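Deoxyhypusine synthase, putative (Entamoeba histolytica, PDB 7L9R) probably transfers the aminobutyl group of spermidine to a lysine of the translation factor eIF5A precursor in an NAD-dependent reaction, as deoxyhypusine synthases do. Local coordinates at residues Phe227-Cys230 and Ile231-Asn235. Sequence-based numbering, arbitrary orientation.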
ATOM      1  N   PHE B 227     -18.873   7.680  21.962  1.00 44.91           N
ATOM      2  CA  PHE B 227     -19.998   8.569  22.252  1.00 52.91           C
ATOM      3  C   PHE B 227     -21.309   8.001  21.715  1.00 48.14           C
ATOM      4  O   PHE B 227     -22.333   8.025  22.407  1.00 48.70           O
ATOM      5  CB  PHE B 227     -19.737   9.967  21.679  1.00 47.42           C
ATOM      6  CG  PHE B 227     -20.751  11.005  22.102  1.00 46.54           C
ATOM      7  CD1 PHE B 227     -20.611  11.688  23.297  1.00 55.68           C
ATOM      8  CD2 PHE B 227     -21.831  11.309  21.294  1.00 45.80           C
ATOM      9  CE1 PHE B 227     -21.541  12.642  23.685  1.00 55.57           C
ATOM     10  CE2 PHE B 227     -22.759  12.257  21.674  1.00 54.97           C
ATOM     11  CZ  PHE B 227     -22.618  12.922  22.875  1.00 48.89           C
ATOM     12  N   GLY B 228     -21.297   7.467  20.491  1.00 52.33           N
ATOM     13  CA  GLY B 228     -22.515   6.890  19.941  1.00 45.75           C
ATOM     14  C   GLY B 228     -22.909   5.599  20.635  1.00 51.92           C
ATOM     15  O   GLY B 228     -24.093   5.353  20.877  1.00 56.93           O
ATOM     16  N   THR B 229     -21.922   4.774  20.995  1.00 55.92           N
ATOM     17  CA  THR B 229     -22.200   3.585  21.798  1.00 59.80           C
ATOM     18  C   THR B 229     -22.924   3.945  23.090  1.00 63.84           C
ATOM     19  O   THR B 229     -23.881   3.267  23.484  1.00 64.85           O
ATOM     20  CB  THR B 229     -20.898   2.849  22.118  1.00 64.01           C
ATOM     21  OG1 THR B 229     -20.206   2.541  20.902  1.00 63.86           O
ATOM     22  CG2 THR B 229     -21.179   1.560  22.892  1.00 63.49           C
ATOM     23  N   CYS B 230     -22.490   5.020  23.757  1.00 55.32           N
ATOM     24  CA  CYS B 230     -23.146   5.441  24.992  1.00 55.72           C
ATOM     25  C   CYS B 230     -24.571   5.904  24.740  1.00 62.82           C
ATOM     26  O   CYS B 230     -25.452   5.696  25.582  1.00 70.06           O
ATOM     27  CB  CYS B 230     -22.339   6.550  25.664  1.00 51.28           C
ATOM     28  SG  CYS B 230     -20.734   5.999  26.243  1.00 54.44           S
ATOM     29  N   ILE B 231     -24.820   6.545  23.595  1.00 66.65           N
ATOM     30  CA  ILE B 231     -26.190   6.894  23.236  1.00 61.16           C
ATOM     31  C   ILE B 231     -27.029   5.634  23.090  1.00 72.81           C
ATOM     32  O   ILE B 231     -28.155   5.557  23.594  1.00 75.53           O
ATOM     33  CB  ILE B 231     -26.210   7.736  21.948  1.00 64.74           C
ATOM     34  CG1 ILE B 231     -25.673   9.139  22.213  1.00 62.14           C
ATOM     35  CG2 ILE B 231     -27.619   7.776  21.351  1.00 69.19           C
ATOM     36  CD1 ILE B 231     -25.511   9.962  20.961  1.00 57.01           C
ATOM     37  N   THR B 232     -26.479   4.618  22.418  1.00 69.33           N
ATOM     38  CA  THR B 232     -27.215   3.383  22.171  1.00 70.57           C
ATOM     39  C   THR B 232     -27.556   2.678  23.479  1.00 80.60           C
ATOM     40  O   THR B 232     -28.693   2.237  23.683  1.00 76.31           O
ATOM     41  CB  THR B 232     -26.387   2.464  21.273  1.00 71.30           C
ATOM     42  OG1 THR B 232     -26.219   3.067  19.983  1.00 76.05           O
ATOM     43  CG2 THR B 232     -27.068   1.113  21.117  1.00 77.73           C
ATOM     44  N   GLU B 233     -26.580   2.579  24.386  1.00 72.35           N
ATOM     45  CA  GLU B 233     -26.814   1.904  25.659  1.00 72.79           C
ATOM     46  C   GLU B 233     -27.788   2.681  26.534  1.00 79.91           C
ATOM     47  O   GLU B 233     -28.681   2.088  27.152  1.00 82.61           O
ATOM     48  CB  GLU B 233     -25.484   1.683  26.377  1.00 72.07           C
ATOM     49  CG  GLU B 233     -24.560   0.742  25.630  1.00 68.34           C
ATOM     50  CD  GLU B 233     -23.198   0.613  26.275  1.00 75.59           C
ATOM     51  OE1 GLU B 233     -22.934   1.321  27.273  1.00 74.70           O
ATOM     52  OE2 GLU B 233     -22.394  -0.208  25.788  1.00 78.15           O
ATOM     53  N   LEU B 234     -27.648   4.009  26.582  1.00 78.45           N
ATOM     54  CA  LEU B 234     -28.587   4.817  27.354  1.00 88.96           C
ATOM     55  C   LEU B 234     -30.006   4.668  26.836  1.00 96.87           C
ATOM     56  O   LEU B 234     -30.963   4.653  27.620  1.00100.46           O
ATOM     57  CB  LEU B 234     -28.181   6.287  27.323  1.00 82.99           C
ATOM     58  CG  LEU B 234     -27.232   6.754  28.409  1.00 82.95           C
ATOM     59  CD1 LEU B 234     -26.840   8.194  28.151  1.00 88.90           C
ATOM     60  CD2 LEU B 234     -27.940   6.620  29.743  1.00 78.62           C
ATOM     61  N   ASN B 235     -30.164   4.566  25.518  1.00109.03           N
ATOM     62  CA  ASN B 235     -31.501   4.467  24.958  1.00114.22           C
ATOM     63  C   ASN B 235     -32.162   3.149  25.336  1.00116.50           C
ATOM     64  O   ASN B 235     -33.381   3.109  25.543  1.00117.62           O
ATOM     65  CB  ASN B 235     -31.456   4.645  23.443  1.00107.28           C
ATOM     66  CG  ASN B 235     -32.809   4.988  22.871  1.00118.52           C
ATOM     67  OD1 ASN B 235     -33.310   6.097  23.070  1.00120.32           O
ATOM     68  ND2 ASN B 235     -33.420   4.040  22.168  1.00118.41           N
TER
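The ring of Phe227 meets Ile231 one helical turn later at an oblique angle: the terminal methyl CD1 of Ile231 lies 3.7 Å from CE2 of the Phe227 ring. The aromatic side chain leaves the helix with CG opposite its own backbone nitrogen (chi1 -172°), and the extended isoleucine branch reaches it. A second flat group, the carboxylate of Glu233, lies beside Thr229, both side chains pointing the same way, with OE2 of Glu233 3.6 Å from CG2 of Thr229. The carboxylate oxygens of Glu233 are held by salt bridges, OE1 to Lys171 and OE2 to Lys167 on helix 160-179.

Both pairs are spaced by the i to i+4 hydrogen bonds of the alpha-helix, illustrated by Glu233 N donating to Thr229 O at 2.9 Å in a nearly straight bond. Gly228 O is gripped twice: by Thr232 N at 2.9 Å, and by the hydroxyl OG1 of Thr232 at 3.2 Å. The hydroxyl comes from above the carbonyl plane, 38° out of it, while the amide lies closer to that plane. A chi1 of -65° turns OG1 of Thr232 back toward the preceding turn, where it can share this acceptor.

Helix 226-237 thus presents one side, with Phe227 and Leu234, to Ile174 of helix 160-179, and another, with Ile231 and Thr232, to Val247 and Asn254 of the second subunit. The chemistry implies that apolar packing and paired charges together join this helix to helix 160-179, while Thr232 satisfies its hydroxyl within the helix itself.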